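PDB 1DYP: kappa-carrageenase, which catalyses the endohydrolysis of (1->4)-beta-D-linkages between D-galactose 4-sulfate and 3,6-anhydro-D-galactose in kappa-carrageenans, through the glycoside hydrolase family 16 catalytic domain present here. Local coordinates for residues A[53-58]-A[87-92]; A[227-232]-A[260-265]; A[115-120]-A[138-143]; A[99-104]-A[192-197]. The protein carries 1 engineered substitution. All coordinates share one frame; numbering follows the deposited sequence. Where two conformers were deposited one is given.

The four contacts sample the beta-sandwich of the catalytic domain. Contacts 1 and 2, with centres about 5 Å apart, pack one sheet against the other and share a cadmium ion, bound by Gly53 in the first and Asp263 in the second. Contact 3 lies within the sheet that carries the active site and holds Asp139 and Glu142; its centre is about 9 Å from that of contact 2. Contact 4 pairs two strands of the opposing sheet, its centre about 10 Å from that of contact 3. Phe117 of contact 3 joins the layers, with CE2 3.5 Å from Ala102 CB. Contact 4 nears the active site at Val197, about 8 Å from Asp139 between side chains.

Contact 1 of 4, residues A[53-58]-A[87-92]; sequences GKLKLT and GVAKSR. With CD (cadmium ion), chain C.
Leu55 and Leu57 face Gly87 and Ala89 in the core of the beta-sandwich, where the two arms of the hairpin 54-70/75-95 have splayed apart into opposite sheets. The strands 54-58 and 88-91 are 8.0 Å apart at closest approach and their directions differ by 120°, so side chains rather than backbone bonds fill the gap. Leu55 CD2 reaches the methyl of Ala89, 3.9 Å from CB, a contact set up by a first torsion that turns CG anti to the backbone N (chi1 166°). Leu57 carries CG on the other side, beside its own N, and lays its CD2 branch against the backbone, 3.8 Å from Val88 N, while CD1 lies 3.9 Å from Gly87 O. The absence of a side chain at Gly87 permits this close approach, with 4.5 Å between Leu57 CA and Gly87 CA. At the far end, Gly53 O binds cadmium at 2.3 Å; three waters, Glu22 and Asp263 complete the site. Strand 54-58 bonds to strand 258-270 on one flank and to 48-51 on the other, whereas Gly87 and the residues after it run beside strand 225-233 in the facing sheet.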
loop_
_atom_site.group_PDB
_atom_site.type_symbol
_atom_site.label_atom_id
_atom_site.label_comp_id
_atom_site.label_asym_id
_atom_site.label_seq_id
_atom_site.Cartn_x
_atom_site.Cartn_y
_atom_site.Cartn_z
ATOM N N GLY A 53 19.991 6.369 5.667
ATOM C CA GLY A 53 18.763 7.110 5.904
ATOM C C GLY A 53 17.527 6.722 5.126
ATOM O O GLY A 53 16.507 7.386 5.259
ATOM N N LYS A 54 17.595 5.673 4.315
ATOM C CA LYS A 54 16.413 5.268 3.558
ATOM C C LYS A 54 16.134 3.779 3.605
ATOM O O LYS A 54 17.051 2.955 3.668
ATOM C CB LYS A 54 16.529 5.677 2.086
ATOM C CG LYS A 54 16.347 7.160 1.811
ATOM C CD LYS A 54 17.663 7.904 1.822
ATOM C CE LYS A 54 17.441 9.364 1.467
ATOM N N LEU A 55 14.849 3.451 3.585
ATOM C CA LEU A 55 14.409 2.069 3.555
ATOM C C LEU A 55 14.289 1.754 2.071
ATOM O O LEU A 55 13.690 2.522 1.317
ATOM C CB LEU A 55 13.036 1.914 4.206
ATOM C CG LEU A 55 12.330 0.578 3.931
ATOM C CD1 LEU A 55 13.048 -0.541 4.674
ATOM C CD2 LEU A 55 10.872 0.662 4.362
ATOM N N LYS A 56 14.876 0.643 1.653
ATOM C CA LYS A 56 14.810 0.233 0.261
ATOM C C LYS A 56 14.043 -1.078 0.199
ATOM O O LYS A 56 14.407 -2.043 0.868
ATOM C CB LYS A 56 16.222 0.036 -0.306
ATOM C CG LYS A 56 16.246 -0.484 -1.736
ATOM C CD LYS A 56 17.665 -0.665 -2.274
ATOM C CE LYS A 56 18.324 0.663 -2.605
ATOM N NZ LYS A 56 19.654 0.473 -3.251
ATOM N N LEU A 57 12.964 -1.097 -0.576
ATOM C CA LEU A 57 12.159 -2.303 -0.745
ATOM C C LEU A 57 12.406 -2.728 -2.182
ATOM O O LEU A 57 12.038 -2.033 -3.133
ATOM C CB LEU A 57 10.682 -2.000 -0.485
ATOM C CG LEU A 57 10.425 -1.505 0.944
ATOM C CD1 LEU A 57 8.944 -1.215 1.144
ATOM C CD2 LEU A 57 10.898 -2.553 1.941
ATOM N N THR A 58 13.045 -3.882 -2.325
ATOM C CA THR A 58 13.441 -4.390 -3.624
ATOM C C THR A 58 12.641 -5.551 -4.182
ATOM O O THR A 58 12.292 -6.483 -3.461
ATOM C CB THR A 58 14.922 -4.830 -3.569
ATOM O OG1 THR A 58 15.727 -3.731 -3.127
ATOM C CG2 THR A 58 15.404 -5.307 -4.932
ATOM N N GLY A 87 9.797 -6.638 -1.343
ATOM C CA GLY A 87 9.966 -6.150 0.012
ATOM C C GLY A 87 8.753 -5.455 0.592
ATOM O O GLY A 87 7.966 -4.827 -0.120
ATOM N N VAL A 88 8.618 -5.568 1.906
ATOM C CA VAL A 88 7.507 -4.968 2.626
ATOM C C VAL A 88 7.923 -4.583 4.039
ATOM O O VAL A 88 8.828 -5.184 4.627
ATOM C CB VAL A 88 6.311 -5.955 2.724
ATOM C CG1 VAL A 88 6.752 -7.232 3.431
ATOM C CG2 VAL A 88 5.146 -5.307 3.471
ATOM N N ALA A 89 7.270 -3.549 4.557
ATOM C CA ALA A 89 7.480 -3.077 5.921
ATOM C C ALA A 89 6.062 -2.791 6.401
ATOM O O ALA A 89 5.430 -1.830 5.962
ATOM C CB ALA A 89 8.320 -1.804 5.935
ATOM N N LYS A 90 5.555 -3.650 7.280
ATOM C CA LYS A 90 4.197 -3.517 7.808
ATOM C C LYS A 90 4.272 -3.232 9.303
ATOM O O LYS A 90 4.845 -4.017 10.058
ATOM C CB LYS A 90 3.433 -4.818 7.557
ATOM C CG LYS A 90 2.004 -4.858 8.080
ATOM C CD LYS A 90 1.460 -6.277 7.938
ATOM C CE LYS A 90 0.038 -6.425 8.452
ATOM N NZ LYS A 90 -0.415 -7.848 8.308
ATOM N N SER A 91 3.694 -2.118 9.740
ATOM C CA SER A 91 3.751 -1.779 11.157
ATOM C C SER A 91 3.005 -2.806 11.985
ATOM O O SER A 91 1.936 -3.278 11.595
ATOM C CB SER A 91 3.169 -0.381 11.419
ATOM O OG SER A 91 1.754 -0.360 11.306
ATOM N N ARG A 92 3.578 -3.166 13.125
ATOM C CA ARG A 92 2.922 -4.128 13.992
ATOM C C ARG A 92 1.757 -3.422 14.679
ATOM O O ARG A 92 0.721 -4.031 14.948
ATOM C CB ARG A 92 3.915 -4.689 15.009
ATOM C CG ARG A 92 5.031 -5.496 14.350
ATOM C CD ARG A 92 5.991 -6.083 15.369
ATOM N NE ARG A 92 7.187 -6.638 14.736
ATOM C CZ ARG A 92 7.210 -7.750 14.006
ATOM N NH1 ARG A 92 6.099 -8.445 13.811
ATOM N NH2 ARG A 92 8.349 -8.166 13.469
HETATM CD CD CD C . 15.574 9.096 6.430
HETATM O O HOH W 1 17.170 9.534 8.058
HETATM O O HOH W 2 14.521 11.028 7.315
HETATM O O HOH W 3 17.420 10.606 5.457
#

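Contact 2 of 4, residues A[227-232]-A[260-265]; sequences LTLSQG and MEVDYV. With CD (cadmium ion), chain C.
The carboxamide of Gln231 and the peptide group of Ser230 are the flat groups that meet Met260, a selenomethionine. Gln231 OE1 lies 3.2 Å from Met260 CB, a tight contact in which CB is lifted obliquely from the amide plane. The amide reaches this far because the chain is stretched out, with CG opposite the backbone N (chi1 -177°), and NE2 is held by a hydrogen bond to Thr59 OG1. Gln231 and Met260 run past one another in opposite senses, and the selenium ends over a face of the Ser230 peptide, 3.3 Å from Ser230 O. Ser230 itself points to the other side of its sheet, where OG bonds Trp118 NE1.

Further along, the meeting is wholly apolar. Leu229 and Val262 reach toward each other tip to tip, with CD1 of the leucine 3.9 Å from CG1 of the valine. Leu227 and Val265 instead pass side by side in opposite senses, Leu227 CD2 lying 3.7 Å from Val265 CG2. Between the two valines the chain turns a corner at Asp263, whose O (2.3 Å) and OD1 (2.5 Å) both grip the cadmium, in a site shared with Gly53 and Glu22; its OD2 also receives a weak hydrogen bond from Arg103 NH1.

Strands 227-232 and 260-262 run nearly antiparallel, 168° apart in direction, yet their axes stay 8.5 Å from one another. Such spacing, bridged by aliphatic side chains from both strands, is that of two sheets packed face to face in the beta-sandwich of glycoside hydrolase family 16.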
loop_
_atom_site.group_PDB
_atom_site.type_symbol
_atom_site.label_atom_id
_atom_site.label_comp_id
_atom_site.label_asym_id
_atom_site.label_seq_id
_atom_site.Cartn_x
_atom_site.Cartn_y
_atom_site.Cartn_z
ATOM N N LEU A 227 -0.021 0.147 9.088
ATOM C CA LEU A 227 0.612 1.025 8.109
ATOM C C LEU A 227 1.662 0.229 7.346
ATOM O O LEU A 227 2.545 -0.386 7.946
ATOM C CB LEU A 227 1.254 2.212 8.814
ATOM C CG LEU A 227 1.650 3.360 7.890
ATOM C CD1 LEU A 227 0.428 3.854 7.112
ATOM C CD2 LEU A 227 2.245 4.477 8.734
ATOM N N THR A 228 1.580 0.272 6.022
ATOM C CA THR A 228 2.475 -0.523 5.200
ATOM C C THR A 228 3.158 0.177 4.028
ATOM O O THR A 228 2.582 1.037 3.367
ATOM C CB THR A 228 1.692 -1.735 4.649
ATOM O OG1 THR A 228 0.954 -2.341 5.718
ATOM C CG2 THR A 228 2.624 -2.767 4.041
ATOM N N LEU A 229 4.406 -0.212 3.796
ATOM C CA LEU A 229 5.201 0.275 2.676
ATOM C C LEU A 229 5.583 -1.020 1.968
ATOM O O LEU A 229 6.114 -1.940 2.591
ATOM C CB LEU A 229 6.450 1.007 3.172
ATOM C CG LEU A 229 6.187 2.370 3.821
ATOM C CD1 LEU A 229 7.351 2.763 4.721
ATOM C CD2 LEU A 229 5.956 3.408 2.732
ATOM N N SER A 230 5.288 -1.120 0.679
ATOM C CA SER A 230 5.609 -2.346 -0.036
ATOM C C SER A 230 5.646 -2.105 -1.524
ATOM O O SER A 230 5.130 -1.107 -2.010
ATOM C CB SER A 230 4.559 -3.421 0.266
ATOM O OG SER A 230 3.277 -3.012 -0.187
ATOM N N GLN A 231 6.269 -3.024 -2.248
ATOM C CA GLN A 231 6.336 -2.902 -3.693
ATOM C C GLN A 231 5.754 -4.165 -4.306
ATOM O O GLN A 231 6.234 -5.271 -4.056
ATOM C CB GLN A 231 7.778 -2.690 -4.149
ATOM C CG GLN A 231 7.902 -2.478 -5.645
ATOM C CD GLN A 231 9.196 -1.801 -6.025
ATOM O OE1 GLN A 231 9.322 -0.578 -5.924
ATOM N NE2 GLN A 231 10.172 -2.591 -6.455
ATOM N N GLY A 232 4.701 -3.994 -5.095
ATOM C CA GLY A 232 4.063 -5.137 -5.719
ATOM C C GLY A 232 4.427 -5.300 -7.179
ATOM O O GLY A 232 4.995 -4.402 -7.795
HETATM N N MSE A 260 12.122 0.705 -4.554
HETATM C CA MSE A 260 11.503 1.964 -4.206
HETATM C C MSE A 260 12.272 2.314 -2.935
HETATM O O MSE A 260 12.760 1.422 -2.231
HETATM C CB MSE A 260 10.023 1.764 -3.868
HETATM C CG MSE A 260 9.796 0.898 -2.636
HETATM SE SE MSE A 260 7.936 0.624 -2.177
HETATM C CE MSE A 260 7.584 2.246 -1.214
ATOM N N GLU A 261 12.396 3.603 -2.648
ATOM C CA GLU A 261 13.101 4.031 -1.450
ATOM C C GLU A 261 12.202 4.937 -0.625
ATOM O O GLU A 261 11.473 5.767 -1.172
ATOM C CB GLU A 261 14.385 4.775 -1.817
ATOM C CG GLU A 261 15.331 3.987 -2.707
ATOM C CD GLU A 261 16.698 4.632 -2.805
ATOM O OE1 GLU A 261 16.759 5.871 -2.944
ATOM O OE2 GLU A 261 17.708 3.900 -2.749
ATOM N N VAL A 262 12.252 4.764 0.691
ATOM C CA VAL A 262 11.448 5.566 1.595
ATOM C C VAL A 262 12.387 6.287 2.552
ATOM O O VAL A 262 13.075 5.661 3.359
ATOM C CB VAL A 262 10.478 4.688 2.411
ATOM C CG1 VAL A 262 9.519 5.564 3.199
ATOM C CG2 VAL A 262 9.716 3.758 1.481
ATOM N N ASP A 263 12.420 7.609 2.444
ATOM C CA ASP A 263 13.279 8.417 3.294
ATOM C C ASP A 263 12.728 8.404 4.716
ATOM O O ASP A 263 13.480 8.353 5.689
ATOM C CB ASP A 263 13.332 9.844 2.736
ATOM C CG ASP A 263 14.308 10.737 3.481
ATOM O OD1 ASP A 263 15.108 10.225 4.287
ATOM O OD2 ASP A 263 14.279 11.963 3.239
ATOM N N TYR A 264 11.405 8.432 4.833
ATOM C CA TYR A 264 10.772 8.417 6.142
ATOM C C TYR A 264 9.275 8.210 6.021
ATOM O O TYR A 264 8.694 8.368 4.946
ATOM C CB TYR A 264 11.036 9.743 6.880
ATOM C CG TYR A 264 10.370 10.966 6.268
ATOM C CD1 TYR A 264 8.980 11.113 6.282
ATOM C CD2 TYR A 264 11.128 11.977 5.676
ATOM C CE1 TYR A 264 8.363 12.231 5.724
ATOM C CE2 TYR A 264 10.519 13.104 5.114
ATOM C CZ TYR A 264 9.139 13.220 5.143
ATOM O OH TYR A 264 8.528 14.322 4.589
ATOM N N VAL A 265 8.668 7.828 7.138
ATOM C CA VAL A 265 7.227 7.661 7.229
ATOM C C VAL A 265 6.886 8.304 8.570
ATOM O O VAL A 265 7.540 8.042 9.580
ATOM C CB VAL A 265 6.790 6.170 7.193
ATOM C CG1 VAL A 265 7.504 5.370 8.272
ATOM C CG2 VAL A 265 5.276 6.075 7.364
HETATM CD CD CD C . 15.574 9.096 6.430
HETATM O O HOH W 1 17.170 9.534 8.058
HETATM O O HOH W 2 14.521 11.028 7.315
HETATM O O HOH W 3 17.420 10.606 5.457
#

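Contact 3 of 4, residues A[115-120]-A[138-143]; sequences PAFWMY and IDVVEL
Phe117 and Val140 cross obliquely, the valine placing CG2 over one face of the ring, 4.0 Å from its centroid and 25° off the normal. This CH-pi contact rests on a classic beta bulge: Val140 and Val141 both sit opposite Phe117, whose O receives a straight bond from Val141 N (3.1 Å) and a weak, strongly bent one from Val140 N. Phe117 turns its ring toward the interior of the sandwich with CG anti to the backbone N (chi1 175°), and CB rests against Val141 CG1.

On the sheet face that carries Phe117 and Val141, Met119, a selenomethionine, runs beside Ile138 in the same direction, with its CG 3.8 Å from Ile138 CB, while its CE approaches Val140 CG2 at 4.1 Å. The other face carries Ala116, Trp118, Asp139 and Glu142. Trp118 and Asp139 likewise leave the sheet together, their planes 33° apart; Asp139 OD1 is 3.4 Å from Trp118 CB and comes obliquely to the ring. Trp118 CH2 lies over one face of the Tyr120 ring, toward its rim. Near the other end, the Pro115 ring stands roughly perpendicular to the Leu143 side chain, and Leu143 N bonds Pro115 O at 2.9 Å.

The bulge belongs to the EIDVVE sequence that bears the nucleophile Glu137, the active-site residue Asp139 and the proton donor Glu142; with one residue added in the strand, Asp139 and Glu142 share a face although three positions apart. Strand 225-233 flanks segment 115-120, strand 151-162 flanks 138-143, and strand 98-105 of the opposing sheet packs over Phe117.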
loop_
_atom_site.group_PDB
_atom_site.type_symbol
_atom_site.label_atom_id
_atom_site.label_comp_id
_atom_site.label_asym_id
_atom_site.label_seq_id
_atom_site.Cartn_x
_atom_site.Cartn_y
_atom_site.Cartn_z
ATOM N N PRO A 115 5.234 0.775 -6.340
ATOM C CA PRO A 115 5.598 1.167 -4.977
ATOM C C PRO A 115 4.274 1.556 -4.327
ATOM O O PRO A 115 3.434 2.201 -4.964
ATOM C CB PRO A 115 6.497 2.380 -5.191
ATOM C CG PRO A 115 7.150 2.088 -6.502
ATOM C CD PRO A 115 6.010 1.539 -7.332
ATOM N N ALA A 116 4.082 1.173 -3.073
ATOM C CA ALA A 116 2.835 1.481 -2.399
ATOM C C ALA A 116 3.023 1.875 -0.944
ATOM O O ALA A 116 3.883 1.344 -0.243
ATOM C CB ALA A 116 1.892 0.277 -2.481
ATOM N N PHE A 117 2.208 2.832 -0.519
ATOM C CA PHE A 117 2.179 3.307 0.853
ATOM C C PHE A 117 0.692 3.181 1.141
ATOM O O PHE A 117 -0.136 3.840 0.511
ATOM C CB PHE A 117 2.660 4.758 0.935
ATOM C CG PHE A 117 2.554 5.363 2.308
ATOM C CD1 PHE A 117 2.801 4.604 3.451
ATOM C CD2 PHE A 117 2.232 6.705 2.455
ATOM C CE1 PHE A 117 2.727 5.175 4.721
ATOM C CE2 PHE A 117 2.156 7.289 3.715
ATOM C CZ PHE A 117 2.403 6.524 4.852
ATOM N N TRP A 118 0.355 2.309 2.078
ATOM C CA TRP A 118 -1.040 2.047 2.376
ATOM C C TRP A 118 -1.208 1.469 3.768
ATOM O O TRP A 118 -0.246 1.330 4.518
ATOM C CB TRP A 118 -1.584 1.061 1.335
ATOM C CG TRP A 118 -0.778 -0.218 1.236
ATOM C CD1 TRP A 118 0.562 -0.328 0.999
ATOM C CD2 TRP A 118 -1.271 -1.557 1.368
ATOM N NE1 TRP A 118 0.937 -1.652 0.979
ATOM C CE2 TRP A 118 -0.170 -2.427 1.203
ATOM C CE3 TRP A 118 -2.535 -2.107 1.608
ATOM C CZ2 TRP A 118 -0.294 -3.819 1.272
ATOM C CZ3 TRP A 118 -2.660 -3.495 1.675
ATOM C CH2 TRP A 118 -1.544 -4.332 1.508
HETATM N N MSE A 119 -2.444 1.149 4.114
HETATM C CA MSE A 119 -2.733 0.555 5.408
HETATM C C MSE A 119 -3.942 -0.343 5.233
HETATM O O MSE A 119 -4.850 -0.043 4.452
HETATM C CB MSE A 119 -2.990 1.637 6.468
HETATM C CG MSE A 119 -4.158 2.569 6.184
HETATM SE SE MSE A 119 -4.197 4.077 7.402
HETATM C CE MSE A 119 -3.142 5.313 6.345
ATOM N N TYR A 120 -3.946 -1.463 5.940
ATOM C CA TYR A 120 -5.052 -2.389 5.818
ATOM C C TYR A 120 -5.291 -3.132 7.110
ATOM O O TYR A 120 -4.385 -3.303 7.925
ATOM C CB TYR A 120 -4.796 -3.389 4.681
ATOM C CG TYR A 120 -3.659 -4.365 4.914
ATOM C CD1 TYR A 120 -2.334 -3.930 4.986
ATOM C CD2 TYR A 120 -3.908 -5.734 5.017
ATOM C CE1 TYR A 120 -1.286 -4.836 5.145
ATOM C CE2 TYR A 120 -2.870 -6.647 5.178
ATOM C CZ TYR A 120 -1.563 -6.195 5.239
ATOM O OH TYR A 120 -0.534 -7.104 5.381
ATOM N N ILE A 138 -6.803 1.650 3.164
ATOM C CA ILE A 138 -6.614 2.995 2.639
ATOM C C ILE A 138 -5.265 3.007 1.938
ATOM O O ILE A 138 -4.234 2.727 2.547
ATOM C CB ILE A 138 -6.607 4.069 3.746
ATOM C CG1 ILE A 138 -7.972 4.120 4.437
ATOM C CG2 ILE A 138 -6.286 5.434 3.127
ATOM C CD1 ILE A 138 -8.077 5.164 5.546
ATOM N N ASP A 139 -5.278 3.311 0.648
ATOM C CA ASP A 139 -4.044 3.352 -0.121
ATOM C C ASP A 139 -3.622 4.805 -0.259
ATOM O O ASP A 139 -4.233 5.567 -1.008
ATOM C CB ASP A 139 -4.288 2.711 -1.481
ATOM C CG ASP A 139 -4.875 1.327 -1.351
ATOM O OD1 ASP A 139 -4.169 0.437 -0.830
ATOM O OD2 ASP A 139 -6.046 1.136 -1.739
ATOM N N VAL A 140 -2.584 5.196 0.478
ATOM C CA VAL A 140 -2.118 6.579 0.424
ATOM C C VAL A 140 -1.677 6.869 -0.999
ATOM O O VAL A 140 -1.998 7.913 -1.566
ATOM C CB VAL A 140 -0.960 6.813 1.402
ATOM C CG1 VAL A 140 -0.559 8.284 1.382
ATOM C CG2 VAL A 140 -1.385 6.395 2.803
ATOM N N VAL A 141 -0.933 5.934 -1.574
ATOM C CA VAL A 141 -0.508 6.054 -2.956
ATOM C C VAL A 141 -0.041 4.713 -3.493
ATOM O O VAL A 141 0.521 3.893 -2.768
ATOM C CB VAL A 141 0.643 7.085 -3.152
ATOM C CG1 VAL A 141 1.920 6.605 -2.469
ATOM C CG2 VAL A 141 0.891 7.292 -4.641
ATOM N N GLU A 142 -0.332 4.490 -4.766
ATOM C CA GLU A 142 0.111 3.309 -5.480
ATOM C C GLU A 142 0.677 3.922 -6.743
ATOM O O GLU A 142 -0.048 4.503 -7.550
ATOM C CB GLU A 142 -1.051 2.370 -5.780
ATOM C CG GLU A 142 -1.350 1.448 -4.615
ATOM C CD GLU A 142 -2.596 0.635 -4.831
ATOM O OE1 GLU A 142 -3.697 1.221 -4.769
ATOM O OE2 GLU A 142 -2.478 -0.583 -5.070
ATOM N N LEU A 143 1.991 3.827 -6.884
ATOM C CA LEU A 143 2.673 4.401 -8.028
ATOM C C LEU A 143 2.875 3.433 -9.174
ATOM O O LEU A 143 2.842 2.213 -9.007
ATOM C CB LEU A 143 4.045 4.930 -7.601
ATOM C CG LEU A 143 4.078 6.090 -6.608
ATOM C CD1 LEU A 143 5.511 6.324 -6.140
ATOM C CD2 LEU A 143 3.515 7.338 -7.270
#

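Contact 4 of 4, residues A[99-104]-A[192-197]; sequences YYEARI and FHTYGV
Six backbone hydrogen bonds join Tyr100, Ala102 and Ile104 to Val197, Tyr195 and His193, two for each pair. Tyr100 N to Val197 O and Ile104 N to His193 O are the shortest at 2.8 Å. Ile104 O has a further partner in a water 2.7 Å away, which also bonds Tyr195 OH and so ties the ring's far end back to the opposite strand. A second water accepts a bond from Arg103 NE at 2.6 Å and makes a weak one to Phe192 O.

This is an antiparallel ladder in the sheet opposed to the catalytic one in the family 16 sandwich; strand 258-270 borders 99-104 on the other flank, and Glu101 OE2 bonds Tyr264 OH there.

Phe192 CB lies under the centre of the Arg103 guanidinium, 3.4 Å from Arg103 CZ; although the phenyl ring is tilted just 19° from that plane, the methylene occupies the face. On the side of Ala102 and Ile104, which meets the core, Tyr195 turns an edge to Ile104 O and packs CD2 4.0 Å from Ile104 CB. Tyr100 and Val197 lie alongside, with CD1 of the tyrosine 3.8 Å from CG1 of the valine, and both touch Met119 of the facing sheet.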
loop_
_atom_site.group_PDB
_atom_site.type_symbol
_atom_site.label_atom_id
_atom_site.label_comp_id
_atom_site.label_asym_id
_atom_site.label_seq_id
_atom_site.Cartn_x
_atom_site.Cartn_y
_atom_site.Cartn_z
ATOM N N TYR A 99 -2.888 11.822 10.483
ATOM C CA TYR A 99 -2.261 12.253 9.246
ATOM C C TYR A 99 -1.048 11.364 9.024
ATOM O O TYR A 99 -0.231 11.176 9.929
ATOM C CB TYR A 99 -1.820 13.709 9.327
ATOM C CG TYR A 99 -1.232 14.183 8.024
ATOM C CD1 TYR A 99 -2.046 14.410 6.914
ATOM C CD2 TYR A 99 0.143 14.346 7.876
ATOM C CE1 TYR A 99 -1.505 14.786 5.691
ATOM C CE2 TYR A 99 0.694 14.717 6.657
ATOM C CZ TYR A 99 -0.137 14.935 5.570
ATOM O OH TYR A 99 0.400 15.297 4.361
ATOM N N TYR A 100 -0.945 10.816 7.818
ATOM C CA TYR A 100 0.148 9.922 7.460
ATOM C C TYR A 100 0.930 10.497 6.296
ATOM O O TYR A 100 0.352 11.059 5.372
ATOM C CB TYR A 100 -0.392 8.558 7.036
ATOM C CG TYR A 100 -1.293 7.881 8.035
ATOM C CD1 TYR A 100 -2.611 8.303 8.220
ATOM C CD2 TYR A 100 -0.846 6.782 8.764
ATOM C CE1 TYR A 100 -3.461 7.638 9.102
ATOM C CE2 TYR A 100 -1.682 6.113 9.643
ATOM C CZ TYR A 100 -2.986 6.543 9.806
ATOM O OH TYR A 100 -3.821 5.857 10.652
ATOM N N GLU A 101 2.245 10.327 6.324
ATOM C CA GLU A 101 3.074 10.844 5.252
ATOM C C GLU A 101 4.339 10.027 5.068
ATOM O O GLU A 101 4.972 9.613 6.032
ATOM C CB GLU A 101 3.441 12.299 5.543
ATOM C CG GLU A 101 4.368 12.939 4.533
ATOM C CD GLU A 101 4.644 14.393 4.861
ATOM O OE1 GLU A 101 3.685 15.196 4.846
ATOM O OE2 GLU A 101 5.816 14.729 5.137
ATOM N N ALA A 102 4.695 9.781 3.814
ATOM C CA ALA A 102 5.914 9.050 3.506
ATOM C C ALA A 102 6.604 9.784 2.367
ATOM O O ALA A 102 5.948 10.281 1.451
ATOM C CB ALA A 102 5.597 7.614 3.100
ATOM N N ARG A 103 7.925 9.881 2.455
ATOM C CA ARG A 103 8.729 10.538 1.430
ATOM C C ARG A 103 9.281 9.372 0.632
ATOM O O ARG A 103 10.144 8.634 1.106
ATOM C CB ARG A 103 9.847 11.350 2.083
ATOM C CG ARG A 103 10.653 12.160 1.095
ATOM C CD ARG A 103 11.111 13.471 1.705
ATOM N NE ARG A 103 11.752 14.315 0.705
ATOM C CZ ARG A 103 13.011 14.177 0.303
ATOM N NH1 ARG A 103 13.783 13.228 0.820
ATOM N NH2 ARG A 103 13.495 14.981 -0.630
ATOM N N ILE A 104 8.768 9.214 -0.584
ATOM C CA ILE A 104 9.120 8.083 -1.430
ATOM C C ILE A 104 9.670 8.404 -2.809
ATOM O O ILE A 104 9.299 9.393 -3.432
ATOM C CB ILE A 104 7.864 7.194 -1.631
ATOM C CG1 ILE A 104 7.372 6.680 -0.277
ATOM C CG2 ILE A 104 8.162 6.051 -2.592
ATOM C CD1 ILE A 104 5.988 6.067 -0.324
ATOM N N PHE A 192 12.792 12.190 -4.397
ATOM C CA PHE A 192 11.751 11.851 -3.447
ATOM C C PHE A 192 10.605 12.841 -3.468
ATOM O O PHE A 192 10.791 14.025 -3.736
ATOM C CB PHE A 192 12.335 11.775 -2.038
ATOM C CG PHE A 192 13.300 10.646 -1.848
ATOM C CD1 PHE A 192 14.607 10.738 -2.320
ATOM C CD2 PHE A 192 12.890 9.471 -1.230
ATOM C CE1 PHE A 192 15.491 9.670 -2.177
ATOM C CE2 PHE A 192 13.764 8.398 -1.082
ATOM C CZ PHE A 192 15.068 8.496 -1.557
ATOM N N HIS A 193 9.413 12.334 -3.189
ATOM C CA HIS A 193 8.214 13.154 -3.149
ATOM C C HIS A 193 7.417 12.715 -1.939
ATOM O O HIS A 193 7.589 11.601 -1.449
ATOM C CB HIS A 193 7.424 12.970 -4.442
ATOM C CG HIS A 193 8.171 13.437 -5.651
ATOM N ND1 HIS A 193 8.145 14.747 -6.080
ATOM C CD2 HIS A 193 9.048 12.793 -6.457
ATOM C CE1 HIS A 193 8.977 14.890 -7.096
ATOM N NE2 HIS A 193 9.539 13.721 -7.343
ATOM N N THR A 194 6.555 13.593 -1.445
ATOM C CA THR A 194 5.772 13.272 -0.264
ATOM C C THR A 194 4.354 12.866 -0.608
ATOM O O THR A 194 3.659 13.544 -1.365
ATOM C CB THR A 194 5.741 14.457 0.713
ATOM O OG1 THR A 194 5.049 15.559 0.114
ATOM C CG2 THR A 194 7.157 14.879 1.057
ATOM N N TYR A 195 3.942 11.743 -0.036
ATOM C CA TYR A 195 2.619 11.188 -0.255
ATOM C C TYR A 195 1.948 11.088 1.105
ATOM O O TYR A 195 2.445 10.414 2.006
ATOM C CB TYR A 195 2.761 9.809 -0.895
ATOM C CG TYR A 195 3.449 9.867 -2.239
ATOM C CD1 TYR A 195 2.734 10.172 -3.398
ATOM C CD2 TYR A 195 4.826 9.672 -2.346
ATOM C CE1 TYR A 195 3.372 10.283 -4.629
ATOM C CE2 TYR A 195 5.478 9.781 -3.578
ATOM C CZ TYR A 195 4.742 10.088 -4.711
ATOM O OH TYR A 195 5.372 10.207 -5.928
ATOM N N GLY A 196 0.820 11.764 1.261
ATOM C CA GLY A 196 0.156 11.720 2.544
ATOM C C GLY A 196 -1.342 11.584 2.470
ATOM O O GLY A 196 -1.953 11.718 1.410
ATOM N N VAL A 197 -1.936 11.297 3.617
ATOM C CA VAL A 197 -3.373 11.171 3.699
ATOM C C VAL A 197 -3.816 11.564 5.095
ATOM O O VAL A 197 -3.152 11.253 6.084
ATOM C CB VAL A 197 -3.844 9.726 3.390
ATOM C CG1 VAL A 197 -3.438 8.780 4.507
ATOM C CG2 VAL A 197 -5.352 9.712 3.186
HETATM O O HOH W 4 9.928 15.394 -0.862
HETATM O O HOH W 5 7.980 9.556 -5.811
#